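PDB 4QYT: uncharacterized protein C22E12.03c from Schizosaccharomyces pombe, which converts methylglyoxal to D-lactate in a single glutathione-independent step and helps protect the cell against reactive oxygen species. Local coordinates for residues 10-15 against 86-91; 34-39 against 55-60; 68-73 against 100-105. All blocks are in the same frame, centred on the assembly; numbering follows the deposited sequence. Where two conformers were deposited one is given.

Interaction 1 of 3, residues 10-15 against 86-91; sequences FVADGT and AKTLST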
ATOM      1  N   PHE A  10      -9.188   1.841 -11.039  1.00  6.88           N
ATOM      2  CA  PHE A  10      -9.949   0.606 -11.227  1.00  6.84           C
ATOM      3  C   PHE A  10      -9.521  -0.420 -10.200  1.00  7.44           C
ATOM      4  O   PHE A  10      -8.363  -0.498  -9.791  1.00  8.87           O
ATOM      5  CB  PHE A  10      -9.726   0.056 -12.639  1.00  8.13           C
ATOM      6  CG  PHE A  10     -10.472   0.779 -13.720  1.00  8.06           C
ATOM      7  CD1 PHE A  10     -11.856   0.713 -13.786  1.00  8.44           C
ATOM      8  CD2 PHE A  10      -9.821   1.478 -14.731  1.00  8.90           C
ATOM      9  CE1 PHE A  10     -12.554   1.319 -14.822  1.00  9.56           C
ATOM     10  CE2 PHE A  10     -10.526   2.059 -15.769  1.00  9.46           C
ATOM     11  CZ  PHE A  10     -11.889   1.982 -15.824  1.00  9.19           C
ATOM     12  N   VAL A  11     -10.455  -1.313  -9.874  0.70  7.41           N
ATOM     13  CA  VAL A  11     -10.216  -2.356  -8.890  0.70  7.55           C
ATOM     14  C   VAL A  11     -11.124  -3.530  -9.223  0.70  8.01           C
ATOM     15  O   VAL A  11     -12.255  -3.340  -9.668  0.70  8.69           O
ATOM     16  CB  VAL A  11     -10.395  -1.844  -7.444  0.70  7.83           C
ATOM     17  CG1 VAL A  11     -11.852  -1.491  -7.141  0.70  6.59           C
ATOM     18  CG2 VAL A  11      -9.830  -2.782  -6.392  0.70  8.04           C
ATOM     19  N   ALA A  12     -10.633  -4.741  -8.994  1.00  8.92           N
ATOM     20  CA  ALA A  12     -11.393  -5.952  -9.233  1.00  9.52           C
ATOM     21  C   ALA A  12     -11.099  -6.907  -8.079  1.00  9.74           C
ATOM     22  O   ALA A  12     -10.115  -6.747  -7.356  1.00  9.37           O
ATOM     23  CB  ALA A  12     -10.952  -6.561 -10.561  1.00 10.95           C
ATOM     24  N   ASP A  13     -11.890  -7.969  -7.957  1.00 10.51           N
ATOM     25  CA  ASP A  13     -11.449  -9.054  -7.090  1.00 10.72           C
ATOM     26  C   ASP A  13     -10.082  -9.524  -7.565  1.00 11.01           C
ATOM     27  O   ASP A  13      -9.858  -9.727  -8.756  1.00 11.43           O
ATOM     28  CB  ASP A  13     -12.512 -10.162  -7.085  1.00 12.57           C
ATOM     29  CG  ASP A  13     -13.803  -9.672  -6.521  1.00 13.13           C
ATOM     30  OD1 ASP A  13     -13.840  -9.255  -5.367  1.00 15.36           O
ATOM     31  OD2 ASP A  13     -14.786  -9.552  -7.291  1.00 17.36           O
ATOM     32  N   GLY A  14      -9.148  -9.677  -6.631  1.00 10.14           N
ATOM     33  CA  GLY A  14      -7.807 -10.076  -7.019  1.00 10.77           C
ATOM     34  C   GLY A  14      -6.853  -8.917  -7.270  1.00  9.84           C
ATOM     35  O   GLY A  14      -5.689  -9.170  -7.612  1.00 11.21           O
ATOM     36  N   THR A  15      -7.287  -7.653  -7.088  1.00  9.10           N
ATOM     37  CA  THR A  15      -6.356  -6.537  -7.247  1.00  8.63           C
ATOM     38  C   THR A  15      -5.364  -6.513  -6.077  1.00  8.49           C
ATOM     39  O   THR A  15      -5.746  -6.691  -4.905  1.00  8.71           O
ATOM     40  CB  THR A  15      -7.125  -5.200  -7.328  1.00  8.32           C
ATOM     41  OG1 THR A  15      -7.810  -5.137  -8.591  1.00  9.73           O
ATOM     42  CG2 THR A  15      -6.208  -4.012  -7.169  1.00  9.17           C
ATOM     43  N   ALA A  86      -5.754  -8.179 -12.484  1.00 13.52           N
ATOM     44  CA  ALA A  86      -5.294  -7.752 -13.798  1.00 14.61           C
ATOM     45  C   ALA A  86      -5.958  -8.594 -14.893  1.00 14.92           C
ATOM     46  O   ALA A  86      -6.204  -8.054 -15.982  1.00 14.86           O
ATOM     47  CB  ALA A  86      -3.775  -7.886 -13.881  1.00 17.58           C
ATOM     48  N   LYS A  87      -6.128  -9.911 -14.676  1.00 14.78           N
ATOM     49  CA  LYS A  87      -6.795 -10.737 -15.664  1.00 16.10           C
ATOM     50  C   LYS A  87      -8.177 -10.163 -15.924  1.00 15.10           C
ATOM     51  O   LYS A  87      -8.563  -9.930 -17.083  1.00 17.36           O
ATOM     52  CB  LYS A  87      -6.862 -12.173 -15.179  1.00 16.58           C
ATOM     53  CG  LYS A  87      -7.637 -13.077 -16.126  1.00 19.25           C
ATOM     54  CD  LYS A  87      -7.695 -14.530 -15.639  1.00 25.84           C
ATOM     55  CE  LYS A  87      -7.870 -15.521 -16.768  1.00 38.73           C
ATOM     56  NZ  LYS A  87      -8.841 -15.052 -17.796  1.00 52.71           N
ATOM     57  N   THR A  88      -8.903  -9.870 -14.859  1.00 14.80           N
ATOM     58  CA  THR A  88     -10.247  -9.336 -15.037  1.00 14.00           C
ATOM     59  C   THR A  88     -10.230  -7.976 -15.722  1.00 13.46           C
ATOM     60  O   THR A  88     -10.920  -7.748 -16.714  1.00 14.58           O
ATOM     61  CB  THR A  88     -10.931  -9.285 -13.684  1.00 14.11           C
ATOM     62  OG1 THR A  88     -11.103 -10.612 -13.253  1.00 16.01           O
ATOM     63  CG2 THR A  88     -12.242  -8.586 -13.765  1.00 15.33           C
ATOM     64  N   LEU A  89      -9.427  -7.043 -15.199  1.00 12.46           N
ATOM     65  CA  LEU A  89      -9.466  -5.682 -15.755  1.00 12.17           C
ATOM     66  C   LEU A  89      -9.024  -5.666 -17.212  1.00 12.44           C
ATOM     67  O   LEU A  89      -9.630  -4.986 -18.050  1.00 13.09           O
ATOM     68  CB  LEU A  89      -8.637  -4.739 -14.880  1.00 11.56           C
ATOM     69  CG  LEU A  89      -9.179  -4.484 -13.476  1.00 11.05           C
ATOM     70  CD1 LEU A  89      -8.215  -3.664 -12.667  1.00 11.77           C
ATOM     71  CD2 LEU A  89     -10.540  -3.830 -13.503  1.00 11.82           C
ATOM     72  N   SER A  90      -7.946  -6.378 -17.513  1.00 13.12           N
ATOM     73  CA  SER A  90      -7.361  -6.355 -18.846  1.00 14.23           C
ATOM     74  C   SER A  90      -8.317  -6.961 -19.877  1.00 14.49           C
ATOM     75  O   SER A  90      -8.168  -6.663 -21.069  1.00 17.34           O
ATOM     76  CB  SER A  90      -6.002  -7.038 -18.916  1.00 15.32           C
ATOM     77  OG  SER A  90      -6.134  -8.435 -18.709  1.00 16.33           O
ATOM     78  N   THR A  91      -9.247  -7.817 -19.454  1.00 14.97           N
ATOM     79  CA  THR A  91     -10.144  -8.496 -20.370  1.00 16.87           C
ATOM     80  C   THR A  91     -11.557  -7.945 -20.267  1.00 16.85           C
ATOM     81  O   THR A  91     -12.495  -8.541 -20.783  1.00 22.17           O
ATOM     82  CB  THR A  91     -10.136 -10.010 -20.113  1.00 17.72           C
ATOM     83  OG1 THR A  91     -10.615 -10.326 -18.803  1.00 18.61           O
ATOM     84  CG2 THR A  91      -8.769 -10.609 -20.379  1.00 18.67           C
TER
HETATM   85  O   HOH W   1     -11.721 -10.494 -10.644  1.00 14.67           O
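L89 meets F10 and A12 in a buried apolar contact, where the C-terminal end of strand 7-12 lies against helix 83-90. The leucine does most of the touching: CD1 reaches F10 CB at 4.0 Å, while CD2 approaches the CB atoms of both F10 and A12. CG of L89 stands 4.0 Å from A12 CB, and T88 CG2 comes to the same methyl from the preceding position on the helix. With its CG anti to the carbonyl carbon (chi1 -76°), F10 touches the leucine chiefly through CB and sends its ring away, toward F70 and helix 93-102. This is helix-on-sheet packing in the DJ-1/PfpI fold, strand 7-12 lying inside the seven-stranded sheet; the short segments 10-12 and 86-90 pass 8.0 Å apart with their N-to-C directions at 125°. Cutting L89 back to an alanine would remove CG and both methyls and is likely to leave a gap against the CB atoms of F10 and A12. From A12 to T15 the chain makes a type II turn, closed by T15 N to A12 O; T15 OG1 also accepts from A12 N (2.9 Å, 160°). A water ties the turn to the helix, giving a proton to D13 O at 2.8 Å and bonding to T88 OG1 at 2.7 Å.

Interaction 2 of 3, residues 34-39 against 55-60; sequences IDSVYV and MYANRS. With EDO (1,2-ethanediol), chain E.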
ATOM      1  N   ILE A  34     -10.398  11.340  -6.336  1.00 10.26           N
ATOM      2  CA  ILE A  34     -10.134   9.986  -6.804  1.00  8.83           C
ATOM      3  C   ILE A  34     -11.247   9.075  -6.331  1.00  9.26           C
ATOM      4  O   ILE A  34     -11.622   9.125  -5.153  1.00 11.13           O
ATOM      5  CB  ILE A  34      -8.728   9.488  -6.377  1.00  8.99           C
ATOM      6  CG1 ILE A  34      -8.418   8.123  -6.966  1.00  8.86           C
ATOM      7  CG2 ILE A  34      -8.522   9.513  -4.863  1.00 10.30           C
ATOM      8  CD1 ILE A  34      -6.949   7.763  -6.895  1.00  9.17           C
ATOM      9  N   ASP A  35     -11.747   8.254  -7.261  1.00  8.32           N
ATOM     10  CA  ASP A  35     -12.729   7.221  -6.961  1.00  8.67           C
ATOM     11  C   ASP A  35     -12.110   5.861  -7.256  1.00  7.81           C
ATOM     12  O   ASP A  35     -11.426   5.723  -8.262  1.00  8.60           O
ATOM     13  CB  ASP A  35     -13.977   7.316  -7.865  1.00  9.51           C
ATOM     14  CG  ASP A  35     -14.866   8.517  -7.630  1.00 11.01           C
ATOM     15  OD1 ASP A  35     -14.899   9.030  -6.494  1.00 16.50           O
ATOM     16  OD2 ASP A  35     -15.559   8.897  -8.585  1.00 11.56           O
ATOM     17  N   SER A  36     -12.467   4.860  -6.460  1.00  7.61           N
ATOM     18  CA  SER A  36     -12.227   3.478  -6.845  1.00  7.77           C
ATOM     19  C   SER A  36     -13.455   2.970  -7.563  1.00  7.88           C
ATOM     20  O   SER A  36     -14.592   3.192  -7.131  1.00  9.52           O
ATOM     21  CB  SER A  36     -11.888   2.613  -5.634  1.00  8.73           C
ATOM     22  OG  SER A  36     -12.911   2.703  -4.654  1.00 10.39           O
ATOM     23  N   VAL A  37     -13.210   2.321  -8.701  1.00  7.63           N
ATOM     24  CA  VAL A  37     -14.274   1.853  -9.598  1.00  7.68           C
ATOM     25  C   VAL A  37     -14.101   0.367  -9.819  1.00  7.96           C
ATOM     26  O   VAL A  37     -13.119  -0.081 -10.435  1.00  7.97           O
ATOM     27  CB  VAL A  37     -14.272   2.643 -10.922  1.00  7.73           C
ATOM     28  CG1 VAL A  37     -15.334   2.101 -11.849  1.00  9.45           C
ATOM     29  CG2 VAL A  37     -14.468   4.151 -10.684  1.00  9.10           C
ATOM     30  N   TYR A  38     -15.052  -0.402  -9.272  1.00  8.62           N
ATOM     31  CA  TYR A  38     -14.989  -1.855  -9.219  1.00  8.83           C
ATOM     32  C   TYR A  38     -15.572  -2.471 -10.480  1.00  9.25           C
ATOM     33  O   TYR A  38     -16.683  -2.120 -10.917  1.00 10.26           O
ATOM     34  CB  TYR A  38     -15.770  -2.316  -7.988  1.00  9.81           C
ATOM     35  CG  TYR A  38     -16.041  -3.798  -7.880  1.00 10.07           C
ATOM     36  CD1 TYR A  38     -14.994  -4.719  -7.752  1.00  9.90           C
ATOM     37  CD2 TYR A  38     -17.331  -4.279  -7.802  1.00 12.52           C
ATOM     38  CE1 TYR A  38     -15.241  -6.081  -7.536  1.00 11.94           C
ATOM     39  CE2 TYR A  38     -17.572  -5.628  -7.619  1.00 15.03           C
ATOM     40  CZ  TYR A  38     -16.535  -6.532  -7.447  1.00 13.58           C
ATOM     41  OH  TYR A  38     -16.857  -7.861  -7.291  1.00 16.01           O
ATOM     42  N   VAL A  39     -14.856  -3.472 -10.981  1.00  9.59           N
ATOM     43  CA  VAL A  39     -15.295  -4.315 -12.053  1.00 11.96           C
ATOM     44  C   VAL A  39     -15.400  -5.726 -11.477  1.00 12.76           C
ATOM     45  O   VAL A  39     -14.407  -6.384 -11.197  1.00 13.81           O
ATOM     46  CB  VAL A  39     -14.284  -4.298 -13.206  1.00 13.57           C
ATOM     47  CG1 VAL A  39     -14.674  -5.263 -14.324  1.00 16.50           C
ATOM     48  CG2 VAL A  39     -14.107  -2.887 -13.730  1.00 14.14           C
ATOM     49  N   MET A  55     -12.350  -4.856   1.000  0.50  9.48           N
ATOM     50  CA  MET A  55     -12.457  -3.372   0.861  0.50  9.46           C
ATOM     51  C   MET A  55     -13.732  -2.993   0.074  0.50  9.96           C
ATOM     52  O   MET A  55     -13.865  -3.554  -1.017  0.50  9.75           O
ATOM     53  CB  MET A  55     -11.229  -2.815   0.095  0.50  8.79           C
ATOM     54  CG  MET A  55     -11.238  -1.322  -0.198  0.50 13.90           C
ATOM     55  SD  MET A  55      -9.729  -0.809  -1.072  0.50 22.47           S
ATOM     56  CE  MET A  55     -10.244  -1.380  -2.650  0.50 13.54           C
ATOM     57  N   TYR A  56     -14.459  -1.908   0.441  0.50  9.96           N
ATOM     58  CA  TYR A  56     -15.538  -1.334  -0.405  0.50 10.60           C
ATOM     59  C   TYR A  56     -14.997  -0.376  -1.426  0.50 10.83           C
ATOM     60  O   TYR A  56     -14.311   0.585  -1.125  0.50 17.05           O
ATOM     61  CB  TYR A  56     -16.570  -0.550   0.405  0.50 12.63           C
ATOM     62  CG  TYR A  56     -17.473  -1.433   1.201  0.50 12.94           C
ATOM     63  CD1 TYR A  56     -18.527  -2.114   0.604  0.50 14.33           C
ATOM     64  CD2 TYR A  56     -17.273  -1.590   2.562  0.50 13.54           C
ATOM     65  CE1 TYR A  56     -19.317  -2.956   1.357  0.50 16.44           C
ATOM     66  CE2 TYR A  56     -18.124  -2.350   3.327  0.50 15.68           C
ATOM     67  CZ  TYR A  56     -19.140  -3.039   2.723  0.50 17.86           C
ATOM     68  OH  TYR A  56     -19.907  -3.915   3.444  0.50 24.43           O
ATOM     69  N   ALA A  57     -15.341  -0.639  -2.668  1.00  9.31           N
ATOM     70  CA  ALA A  57     -15.047   0.338  -3.694  1.00  8.50           C
ATOM     71  C   ALA A  57     -16.071   1.452  -3.614  1.00  8.43           C
ATOM     72  O   ALA A  57     -17.216   1.249  -3.214  1.00  9.85           O
ATOM     73  CB  ALA A  57     -15.057  -0.298  -5.050  1.00  9.41           C
ATOM     74  N   ASN A  58     -15.700   2.631  -4.104  1.00  8.04           N
ATOM     75  CA  ASN A  58     -16.650   3.744  -4.131  1.00  8.81           C
ATOM     76  C   ASN A  58     -17.797   3.563  -5.106  1.00  8.47           C
ATOM     77  O   ASN A  58     -18.903   4.029  -4.858  1.00  9.70           O
ATOM     78  CB  ASN A  58     -15.927   5.044  -4.536  1.00  9.07           C
ATOM     79  CG  ASN A  58     -14.861   5.501  -3.586  1.00  9.77           C
ATOM     80  OD1 ASN A  58     -13.769   5.802  -3.997  1.00 11.86           O
ATOM     81  ND2 ASN A  58     -15.154   5.507  -2.301  1.00 12.87           N
ATOM     82  N   ARG A  59     -17.483   2.978  -6.257  1.00  8.20           N
ATOM     83  CA  ARG A  59     -18.398   2.839  -7.386  1.00  8.75           C
ATOM     84  C   ARG A  59     -18.256   1.462  -7.999  1.00  8.37           C
ATOM     85  O   ARG A  59     -17.198   0.843  -7.903  1.00  9.33           O
ATOM     86  CB  ARG A  59     -18.138   3.893  -8.467  1.00  8.83           C
ATOM     87  CG  ARG A  59     -18.120   5.319  -7.962  1.00  9.47           C
ATOM     88  CD  ARG A  59     -18.065   6.310  -9.115  1.00  9.65           C
ATOM     89  NE  ARG A  59     -19.298   6.276  -9.888  1.00 10.45           N
ATOM     90  CZ  ARG A  59     -19.557   7.023 -10.937  1.00 10.27           C
ATOM     91  NH1 ARG A  59     -18.599   7.679 -11.536  1.00 10.24           N
ATOM     92  NH2 ARG A  59     -20.796   7.078 -11.393  1.00 11.44           N
ATOM     93  N   SER A  60     -19.309   1.039  -8.695  1.00  9.75           N
ATOM     94  CA  SER A  60     -19.218  -0.003  -9.690  1.00  9.57           C
ATOM     95  C   SER A  60     -19.113   0.620 -11.072  1.00  9.37           C
ATOM     96  O   SER A  60     -19.786   1.596 -11.368  1.00  9.57           O
ATOM     97  CB  SER A  60     -20.469  -0.875  -9.648  1.00 12.00           C
ATOM     98  OG  SER A  60     -20.505  -1.720 -10.783  1.00 12.66           O
TER
HETATM   99  C1  EDO E 201     -13.134   3.190  -0.679  1.00 17.15           C
HETATM  100  O1  EDO E 201     -13.035   2.159   0.243  1.00 15.50           O
HETATM  101  C2  EDO E 201     -11.992   3.438  -1.689  1.00 14.57           C
HETATM  102  O2  EDO E 201     -11.794   2.284  -2.379  1.00 19.11           O
HETATM  103  O   HOH W   2     -18.871  -4.261 -11.275  1.00 20.26           O
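S36 OG stands between its backbone N and carbonyl carbon (chi1 56°), and N58 CG lies anti to the carbonyl carbon (chi1 -63°); these turns let the two residues grip each other twice. N58 N donates to S36 OG at 2.8 Å, while N58 OD1 takes the N-H of S36 at 2.9 Å in a nearly straight bond (169°), the donor somewhat tilted from the amide plane. Next to this pair the backbones join as parallel strands: R59 N gives to S36 O, and Y38 N gives to R59 O at 2.8 Å. A57 CB packs against Y38 CB at 3.6 Å. D35 OD2 touches R59 CD at 3.6 Å and bonds Y74; R59 NE forms a salt bridge with E63, and its NH1 bonds Q73 and Y74. A 1,2-ethanediol, probably from the crystallisation liquor, bonds S36 OG through O2 at 2.6 Å, and a water bridges Y38 O and S60 OG, which also bonds K62 N. Strand 59-60 is thereby added as an outer strand of the main sheet, beside 34-39, whose other neighbour is 7-12. Helix 17-29 packs on S36 and N58 through F20 and W24, while M55 and Y56 pair antiparallel with a strand of the second subunit, carrying the small 46-48/54-56 sheet across the dimer interface.

Interaction 3 of 3, residues 68-73 against 100-105; sequences DDFAKQ and KEFYKK. With EDO (1,2-ethanediol), chain F.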
ATOM      1  N   ASP A  68     -17.257   6.906 -23.397  1.00 11.38           N
ATOM      2  CA  ASP A  68     -17.365   8.343 -23.605  1.00 10.77           C
ATOM      3  C   ASP A  68     -17.862   9.025 -22.330  1.00  9.80           C
ATOM      4  O   ASP A  68     -17.378  10.112 -21.984  1.00 10.15           O
ATOM      5  CB  ASP A  68     -18.304   8.669 -24.762  1.00 11.82           C
ATOM      6  CG  ASP A  68     -17.677   8.435 -26.144  1.00 12.70           C
ATOM      7  OD1 ASP A  68     -16.443   8.354 -26.252  1.00 16.89           O
ATOM      8  OD2 ASP A  68     -18.440   8.472 -27.136  1.00 14.53           O
ATOM      9  N   ASP A  69     -18.819   8.409 -21.608  1.00  9.34           N
ATOM     10  CA  ASP A  69     -19.277   9.018 -20.373  1.00  8.82           C
ATOM     11  C   ASP A  69     -18.180   9.027 -19.317  1.00  8.16           C
ATOM     12  O   ASP A  69     -18.028   9.968 -18.536  1.00  8.79           O
ATOM     13  CB  ASP A  69     -20.574   8.391 -19.876  1.00  9.28           C
ATOM     14  CG  ASP A  69     -21.290   9.325 -18.921  1.00  9.36           C
ATOM     15  OD1 ASP A  69     -21.780  10.359 -19.415  1.00 10.79           O
ATOM     16  OD2 ASP A  69     -21.353   9.038 -17.722  1.00 11.16           O
ATOM     17  N   PHE A  70     -17.415   7.929 -19.276  1.00  8.45           N
ATOM     18  CA  PHE A  70     -16.259   7.852 -18.404  1.00  8.15           C
ATOM     19  C   PHE A  70     -15.313   9.010 -18.649  1.00  8.21           C
ATOM     20  O   PHE A  70     -14.834   9.661 -17.714  1.00  8.63           O
ATOM     21  CB  PHE A  70     -15.546   6.515 -18.604  1.00  8.65           C
ATOM     22  CG  PHE A  70     -14.390   6.321 -17.667  1.00  8.37           C
ATOM     23  CD1 PHE A  70     -13.152   6.854 -17.940  1.00  8.51           C
ATOM     24  CD2 PHE A  70     -14.515   5.520 -16.558  1.00  8.43           C
ATOM     25  CE1 PHE A  70     -12.063   6.620 -17.116  1.00  8.94           C
ATOM     26  CE2 PHE A  70     -13.432   5.223 -15.742  1.00  8.88           C
ATOM     27  CZ  PHE A  70     -12.202   5.764 -16.030  1.00  8.98           C
ATOM     28  N   ALA A  71     -15.055   9.295 -19.926  1.00  9.23           N
ATOM     29  CA  ALA A  71     -14.148  10.361 -20.278  1.00 10.40           C
ATOM     30  C   ALA A  71     -14.669  11.749 -19.933  1.00  9.93           C
ATOM     31  O   ALA A  71     -13.903  12.690 -19.756  1.00 13.39           O
ATOM     32  CB  ALA A  71     -13.824  10.295 -21.768  1.00 12.48           C
ATOM     33  N   LYS A  72     -15.983  11.867 -19.780  1.00  9.37           N
ATOM     34  CA  LYS A  72     -16.575  13.103 -19.278  1.00 10.33           C
ATOM     35  C   LYS A  72     -16.408  13.273 -17.769  1.00 11.00           C
ATOM     36  O   LYS A  72     -16.551  14.375 -17.261  1.00 18.47           O
ATOM     37  CB  LYS A  72     -18.067  13.152 -19.581  1.00  9.17           C
ATOM     38  CG  LYS A  72     -18.392  13.271 -21.053  1.00  9.11           C
ATOM     39  CD  LYS A  72     -19.881  13.169 -21.330  1.00  9.81           C
ATOM     40  CE  LYS A  72     -20.230  13.194 -22.807  1.00  9.58           C
ATOM     41  NZ  LYS A  72     -21.703  13.025 -22.970  1.00  9.66           N
ATOM     42  N   GLN A  73     -16.116  12.203 -17.062  1.00  9.17           N
ATOM     43  CA  GLN A  73     -16.018  12.195 -15.604  1.00  9.48           C
ATOM     44  C   GLN A  73     -14.594  12.154 -15.075  1.00  9.27           C
ATOM     45  O   GLN A  73     -14.352  12.659 -13.965  1.00 11.96           O
ATOM     46  CB  GLN A  73     -16.794  11.011 -15.017  1.00  9.14           C
ATOM     47  CG  GLN A  73     -18.279  11.065 -15.303  1.00  9.63           C
ATOM     48  CD  GLN A  73     -19.027   9.952 -14.603  1.00  9.18           C
ATOM     49  OE1 GLN A  73     -18.905   9.764 -13.397  1.00 11.21           O
ATOM     50  NE2 GLN A  73     -19.809   9.182 -15.356  1.00 11.26           N
ATOM     51  N   LYS A 100      -8.072   2.993 -24.705  1.00 11.97           N
ATOM     52  CA  LYS A 100      -7.963   3.385 -26.109  1.00 13.18           C
ATOM     53  C   LYS A 100      -8.406   4.811 -26.327  1.00 13.27           C
ATOM     54  O   LYS A 100      -7.784   5.558 -27.115  1.00 16.69           O
ATOM     55  CB  LYS A 100      -8.782   2.436 -26.982  1.00 16.60           C
ATOM     56  CG  LYS A 100      -8.185   1.057 -27.083  1.00 18.71           C
ATOM     57  CD  LYS A 100      -9.052   0.118 -27.881  1.00 22.73           C
ATOM     58  CE  LYS A 100      -8.863   0.369 -29.364  1.00 29.50           C
ATOM     59  NZ  LYS A 100      -7.480   0.027 -29.845  1.00 33.62           N
ATOM     60  N   GLU A 101      -9.493   5.213 -25.672  1.00 12.82           N
ATOM     61  CA  GLU A 101      -9.943   6.585 -25.814  1.00 13.73           C
ATOM     62  C   GLU A 101      -8.949   7.572 -25.250  1.00 12.36           C
ATOM     63  O   GLU A 101      -8.740   8.660 -25.808  1.00 14.74           O
ATOM     64  CB  GLU A 101     -11.290   6.799 -25.120  1.00 15.15           C
ATOM     65  CG  GLU A 101     -11.798   8.227 -25.176  1.00 17.90           C
ATOM     66  CD  GLU A 101     -11.960   8.763 -26.589  1.00 19.20           C
ATOM     67  OE1 GLU A 101     -12.415   7.976 -27.476  1.00 24.73           O
ATOM     68  OE2 GLU A 101     -11.839  10.019 -26.748  1.00 22.33           O
ATOM     69  N   PHE A 102      -8.358   7.233 -24.105  1.00 10.50           N
ATOM     70  CA  PHE A 102      -7.475   8.152 -23.440  1.00  9.86           C
ATOM     71  C   PHE A 102      -6.128   8.275 -24.124  1.00 10.02           C
ATOM     72  O   PHE A 102      -5.458   9.290 -23.985  1.00 10.79           O
ATOM     73  CB  PHE A 102      -7.266   7.755 -21.971  1.00  9.26           C
ATOM     74  CG  PHE A 102      -8.331   8.195 -21.007  1.00  8.56           C
ATOM     75  CD1 PHE A 102      -9.613   8.487 -21.392  1.00 10.73           C
ATOM     76  CD2 PHE A 102      -8.024   8.317 -19.663  1.00  9.28           C
ATOM     77  CE1 PHE A 102     -10.547   8.902 -20.480  1.00 11.56           C
ATOM     78  CE2 PHE A 102      -8.957   8.712 -18.741  1.00  9.55           C
ATOM     79  CZ  PHE A 102     -10.222   9.008 -19.152  1.00  9.88           C
ATOM     80  N   TYR A 103      -5.666   7.216 -24.803  1.00 11.55           N
ATOM     81  CA  TYR A 103      -4.278   7.176 -25.284  1.00 11.77           C
ATOM     82  C   TYR A 103      -4.041   8.322 -26.255  1.00 12.02           C
ATOM     83  O   TYR A 103      -4.766   8.521 -27.217  1.00 13.28           O
ATOM     84  CB  TYR A 103      -3.970   5.842 -25.936  1.00 14.62           C
ATOM     85  CG  TYR A 103      -2.506   5.666 -26.285  1.00 14.44           C
ATOM     86  CD1 TYR A 103      -1.552   5.529 -25.299  1.00 16.11           C
ATOM     87  CD2 TYR A 103      -2.060   5.758 -27.590  1.00 17.19           C
ATOM     88  CE1 TYR A 103      -0.204   5.412 -25.571  1.00 18.08           C
ATOM     89  CE2 TYR A 103      -0.704   5.621 -27.891  1.00 18.47           C
ATOM     90  CZ  TYR A 103       0.213   5.460 -26.871  1.00 18.16           C
ATOM     91  OH  TYR A 103       1.554   5.341 -27.166  1.00 23.60           O
ATOM     92  N   LYS A 104      -2.961   9.053 -26.003  1.00 12.16           N
ATOM     93  CA  LYS A 104      -2.548  10.195 -26.811  1.00 13.86           C
ATOM     94  C   LYS A 104      -3.547  11.337 -26.817  1.00 14.58           C
ATOM     95  O   LYS A 104      -3.388  12.259 -27.582  1.00 22.35           O
ATOM     96  CB  LYS A 104      -2.181   9.795 -28.235  1.00 16.36           C
ATOM     97  CG  LYS A 104      -0.820   9.169 -28.324  1.00 23.26           C
ATOM     98  CD  LYS A 104      -0.413   8.811 -29.738  1.00 26.79           C
ATOM     99  CE  LYS A 104      -0.069  10.075 -30.472  1.00 30.45           C
ATOM    100  NZ  LYS A 104       0.607   9.767 -31.759  1.00 49.00           N
ATOM    101  N   LYS A 105      -4.468  11.383 -25.885  0.50 14.70           N
ATOM    102  CA  LYS A 105      -5.313  12.534 -25.772  0.50 14.54           C
ATOM    103  C   LYS A 105      -4.631  13.583 -24.926  0.50 13.97           C
ATOM    104  O   LYS A 105      -4.006  13.290 -23.891  0.50 12.80           O
ATOM    105  CB  LYS A 105      -6.672  12.146 -25.222  0.50 13.46           C
ATOM    106  CG  LYS A 105      -7.461  11.216 -26.133  0.50 15.44           C
ATOM    107  CD  LYS A 105      -7.768  11.850 -27.481  0.50 17.23           C
ATOM    108  CE  LYS A 105      -7.792  10.763 -28.544  0.50 28.67           C
ATOM    109  NZ  LYS A 105      -8.914   9.806 -28.365  0.50 16.89           N
TER
HETATM  110  C1  EDO F 202     -17.456   5.161 -26.659  1.00 21.33           C
HETATM  111  O1  EDO F 202     -18.332   5.290 -25.526  1.00 18.89           O
HETATM  112  C2  EDO F 202     -17.418   3.754 -27.224  1.00 27.57           C
HETATM  113  O2  EDO F 202     -16.441   2.960 -26.527  1.00 32.19           O
HETATM  114  O   HOH W   3     -14.747  10.492 -25.550  1.00 16.95           O
HETATM  115  O   HOH W   4     -14.502   6.528 -26.841  1.00 41.06           O
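Two carboxylates, D68 and E101, come close across this contact with D68 OD1 and E101 OE1 only 4.2 Å apart, and two waters link them. One water donates to both D68 OD1 (2.7 Å) and E101 OE1 (2.6 Å); the second donates to D68 OD1 and, weakly, to E101 OE2. The like charges are thus joined through water, which probably eases their repulsion. In one of its two conformers K105 may help as well: reaching back from the end of the type II turn F102-K105, its NZ donates to E101 O and makes a long, weak salt bridge with E101 OE2 at 3.3 Å. In the DJ-1/PfpI fold this is where helix 67-73, following edge strand 59-60, meets the C-terminal end of helix 93-102. Beside the carboxylates the contact is apolar. F102 CZ comes to the edge of the F70 ring, near its plane, 3.6 Å from F70 CE1, and the two ring planes stand 52° apart in an oblique pair. F70 CG lies opposite the backbone N (chi1 -176°); although the bond to CB points along the contact, this torsion swings the ring to F102. A71 CB sits at the edge of the F102 ring, 3.8 Å from F102 CE1. F102 also packs on I110 of strand 109-112, while F70 meets the rings of F10 and Y74.

How the interactions relate
The three contacts are linked directly, each touching both others. Interactions 1 and 2, with centres 12 Å apart, share the sheet through neighbouring strands 7-12 and 34-39: V39 N lies 2.9 Å from V11 O, and Y38 OH lies 2.7 Å from D13 OD2, both probable hydrogen bonds. Interaction 3 is farther off, about 19 Å from interaction 1 and 18 Å from interaction 2 between centres. F10 CZ packs 3.6 Å from F70 CE2, joining it to the first; R59 NH1, 2.8 Å from Q73 OE1, joins it to the second. Interaction 1 is nearest the inferred active site, the side chain of T15 being about 6 Å from that of E19; interaction 3 lies away from it.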